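Local coordinates for choline kinase (Streptococcus pneumoniae, PDB 4R78), which probably phosphorylates choline as a kinase of protein-kinase-like fold, and is captured here with adenosine monophosphate bound, at residues A[151-156]-A[174-179]. Sequence-based numbering, arbitrary orientation.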
ATOM      1  N   GLU A 151      -2.201   2.468 -16.820  1.00 16.86           N
ATOM      2  CA  GLU A 151      -0.987   3.276 -16.898  1.00 17.31           C
ATOM      3  C   GLU A 151       0.076   2.761 -15.920  1.00 17.00           C
ATOM      4  O   GLU A 151       1.271   2.795 -16.216  1.00 16.95           O
ATOM      5  CB  GLU A 151      -1.287   4.744 -16.590  1.00 17.98           C
ATOM      6  CG  GLU A 151      -2.009   5.509 -17.694  1.00 20.11           C
ATOM      7  CD  GLU A 151      -2.273   6.962 -17.317  1.00 23.55           C
ATOM      8  OE1 GLU A 151      -3.269   7.537 -17.807  1.00 24.88           O
ATOM      9  OE2 GLU A 151      -1.488   7.530 -16.524  1.00 25.98           O
ATOM     10  N   GLU A 152      -0.367   2.281 -14.757  1.00 16.85           N
ATOM     11  CA  GLU A 152       0.547   1.749 -13.748  1.00 16.98           C
ATOM     12  C   GLU A 152       1.303   0.528 -14.268  1.00 16.70           C
ATOM     13  O   GLU A 152       2.514   0.412 -14.072  1.00 16.48           O
ATOM     14  CB  GLU A 152      -0.198   1.412 -12.453  1.00 17.27           C
ATOM     15  CG  GLU A 152       0.712   1.186 -11.247  1.00 19.05           C
ATOM     16  CD  GLU A 152       1.062   2.467 -10.498  1.00 21.10           C
ATOM     17  OE1 GLU A 152       1.558   2.358  -9.357  1.00 23.26           O
ATOM     18  OE2 GLU A 152       0.834   3.574 -11.029  1.00 23.07           O
ATOM     19  N   ILE A 153       0.588  -0.375 -14.936  1.00 16.44           N
ATOM     20  CA  ILE A 153       1.223  -1.510 -15.605  1.00 16.37           C
ATOM     21  C   ILE A 153       2.342  -1.036 -16.539  1.00 16.43           C
ATOM     22  O   ILE A 153       3.457  -1.555 -16.492  1.00 16.30           O
ATOM     23  CB  ILE A 153       0.184  -2.369 -16.375  1.00 16.26           C
ATOM     24  CG1 ILE A 153      -0.735  -3.094 -15.385  1.00 16.50           C
ATOM     25  CG2 ILE A 153       0.877  -3.376 -17.305  1.00 16.29           C
ATOM     26  CD1 ILE A 153      -2.060  -3.553 -15.977  1.00 16.35           C
ATOM     27  N   LYS A 154       2.044  -0.035 -17.366  1.00 16.64           N
ATOM     28  CA  LYS A 154       3.021   0.491 -18.326  1.00 16.91           C
ATOM     29  C   LYS A 154       4.241   1.111 -17.651  1.00 17.15           C
ATOM     30  O   LYS A 154       5.351   1.017 -18.171  1.00 17.11           O
ATOM     31  CB  LYS A 154       2.367   1.496 -19.279  1.00 17.11           C
ATOM     32  CG  LYS A 154       1.324   0.882 -20.195  1.00 17.91           C
ATOM     33  CD  LYS A 154       0.768   1.909 -21.162  1.00 20.11           C
ATOM     34  CE  LYS A 154      -0.314   1.301 -22.037  1.00 21.86           C
ATOM     35  NZ  LYS A 154      -0.727   2.246 -23.116  1.00 23.43           N
ATOM     36  N   LYS A 155       4.033   1.735 -16.493  1.00 17.23           N
ATOM     37  CA  LYS A 155       5.138   2.328 -15.741  1.00 17.41           C
ATOM     38  C   LYS A 155       6.156   1.270 -15.315  1.00 17.38           C
ATOM     39  O   LYS A 155       7.359   1.455 -15.493  1.00 17.49           O
ATOM     40  CB  LYS A 155       4.634   3.107 -14.524  1.00 17.59           C
ATOM     41  CG  LYS A 155       3.908   4.394 -14.864  1.00 18.87           C
ATOM     42  CD  LYS A 155       3.644   5.208 -13.606  1.00 20.52           C
ATOM     43  CE  LYS A 155       3.152   6.606 -13.942  1.00 21.99           C
ATOM     44  NZ  LYS A 155       2.752   7.354 -12.712  1.00 23.18           N
ATOM     45  N   TYR A 156       5.666   0.158 -14.766  1.00 17.40           N
ATOM     46  CA  TYR A 156       6.543  -0.951 -14.386  1.00 17.30           C
ATOM     47  C   TYR A 156       7.224  -1.581 -15.599  1.00 17.27           C
ATOM     48  O   TYR A 156       8.405  -1.920 -15.544  1.00 17.23           O
ATOM     49  CB  TYR A 156       5.792  -2.006 -13.562  1.00 17.30           C
ATOM     50  CG  TYR A 156       5.530  -1.562 -12.143  1.00 17.27           C
ATOM     51  CD1 TYR A 156       6.567  -1.497 -11.211  1.00 17.20           C
ATOM     52  CD2 TYR A 156       4.252  -1.190 -11.729  1.00 17.34           C
ATOM     53  CE1 TYR A 156       6.337  -1.077  -9.904  1.00 17.52           C
ATOM     54  CE2 TYR A 156       4.009  -0.775 -10.423  1.00 18.08           C
ATOM     55  CZ  TYR A 156       5.058  -0.721  -9.517  1.00 17.82           C
ATOM     56  OH  TYR A 156       4.827  -0.300  -8.226  1.00 19.09           O
ATOM     57  N   ASN A 174      -2.960  -8.752 -22.702  1.00 14.07           N
ATOM     58  CA  ASN A 174      -4.099  -8.324 -23.507  1.00 14.43           C
ATOM     59  C   ASN A 174      -5.437  -8.592 -22.819  1.00 14.48           C
ATOM     60  O   ASN A 174      -6.360  -7.778 -22.902  1.00 14.74           O
ATOM     61  CB  ASN A 174      -4.063  -8.959 -24.901  1.00 14.75           C
ATOM     62  CG  ASN A 174      -2.871  -8.500 -25.731  1.00 15.37           C
ATOM     63  OD1 ASN A 174      -2.369  -9.245 -26.566  1.00 16.83           O
ATOM     64  ND2 ASN A 174      -2.416  -7.269 -25.507  1.00 15.57           N
ATOM     65  N   ALA A 175      -5.540  -9.727 -22.135  1.00 14.29           N
ATOM     66  CA  ALA A 175      -6.747 -10.044 -21.371  1.00 14.33           C
ATOM     67  C   ALA A 175      -6.950  -9.056 -20.221  1.00 14.53           C
ATOM     68  O   ALA A 175      -8.068  -8.619 -19.963  1.00 14.51           O
ATOM     69  CB  ALA A 175      -6.705 -11.479 -20.856  1.00 14.37           C
ATOM     70  N   VAL A 176      -5.861  -8.699 -19.541  1.00 14.41           N
ATOM     71  CA  VAL A 176      -5.918  -7.705 -18.467  1.00 14.39           C
ATOM     72  C   VAL A 176      -6.349  -6.336 -19.011  1.00 14.41           C
ATOM     73  O   VAL A 176      -7.255  -5.703 -18.459  1.00 14.15           O
ATOM     74  CB  VAL A 176      -4.579  -7.616 -17.697  1.00 14.27           C
ATOM     75  CG1 VAL A 176      -4.580  -6.427 -16.732  1.00 14.50           C
ATOM     76  CG2 VAL A 176      -4.325  -8.907 -16.937  1.00 14.07           C
ATOM     77  N   PHE A 177      -5.724  -5.898 -20.103  1.00 14.53           N
ATOM     78  CA  PHE A 177      -6.059  -4.602 -20.705  1.00 14.99           C
ATOM     79  C   PHE A 177      -7.482  -4.536 -21.270  1.00 15.28           C
ATOM     80  O   PHE A 177      -8.033  -3.445 -21.431  1.00 15.27           O
ATOM     81  CB  PHE A 177      -5.029  -4.199 -21.771  1.00 14.92           C
ATOM     82  CG  PHE A 177      -3.825  -3.475 -21.217  1.00 15.61           C
ATOM     83  CD1 PHE A 177      -3.805  -2.086 -21.132  1.00 16.63           C
ATOM     84  CD2 PHE A 177      -2.708  -4.184 -20.786  1.00 16.32           C
ATOM     85  CE1 PHE A 177      -2.690  -1.414 -20.624  1.00 17.23           C
ATOM     86  CE2 PHE A 177      -1.587  -3.520 -20.274  1.00 17.09           C
ATOM     87  CZ  PHE A 177      -1.583  -2.134 -20.194  1.00 16.93           C
ATOM     88  N   SER A 178      -8.068  -5.698 -21.568  1.00 15.67           N
ATOM     89  CA  SER A 178      -9.451  -5.752 -22.046  1.00 16.41           C
ATOM     90  C   SER A 178     -10.441  -5.356 -20.950  1.00 16.29           C
ATOM     91  O   SER A 178     -11.583  -4.994 -21.236  1.00 16.20           O
ATOM     92  CB  SER A 178      -9.798  -7.140 -22.605  1.00 16.53           C
ATOM     93  OG  SER A 178     -10.100  -8.061 -21.571  1.00 19.55           O
ATOM     94  N   LEU A 179      -9.995  -5.416 -19.696  1.00 16.06           N
ATOM     95  CA  LEU A 179     -10.838  -5.052 -18.559  1.00 16.35           C
ATOM     96  C   LEU A 179     -11.104  -3.551 -18.453  1.00 16.34           C
ATOM     97  O   LEU A 179     -12.060  -3.138 -17.793  1.00 16.42           O
ATOM     98  CB  LEU A 179     -10.242  -5.592 -17.253  1.00 16.47           C
ATOM     99  CG  LEU A 179     -10.083  -7.117 -17.173  1.00 16.66           C
ATOM    100  CD1 LEU A 179      -9.295  -7.519 -15.932  1.00 17.27           C
ATOM    101  CD2 LEU A 179     -11.429  -7.838 -17.221  1.00 17.80           C
TER
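The ring of Phe177 reaches from helix 169-177 back to helix 149-159 and brings its far end, CE1, CZ and CE2, against two consecutive residues, Ile153 and Lys154. On one corner CG2 of Ile153 sits 3.9 Å from Phe177 CE2, and that methyl lies almost as near to CZ; the two side chains run at each other from opposite directions. The other corner meets the aliphatic part of Lys154, with CE 3.9 Å from Phe177 CE1. Both approach the ring obliquely. Lys154 is extended beyond CG and crosses the ring end at an angle, with CE, and more loosely CG, near it; NZ points on beyond the ring contact. Deeper in, Ile153 CD1 touches Val176 CG1 at 3.9 Å, one methyl on another. This is helix-to-helix packing in the helical part of the protein-kinase-like fold, away from the bound AMP; between 151-156 and 174-179 the closest CA atoms, those of Ile153 and Phe177, are 9.4 Å apart. Ile153 can serve both neighbours because its branches part: chi1 of -69° sets CG1 beside the backbone N and leaves CG2 anti to it, so CG2 takes the ring, whereas CD1, ending the other branch, goes to the valine. Helix 257-280 lies against the buried side, where Ile270 and Leu273 meet Ile153, and Leu266 and Thr269 meet Val176. Leu300 of helix 288-303 also packs on Val176. Just past Phe177, Ser178 OG donates a hydrogen bond to Ala175 O, 2.7 Å away.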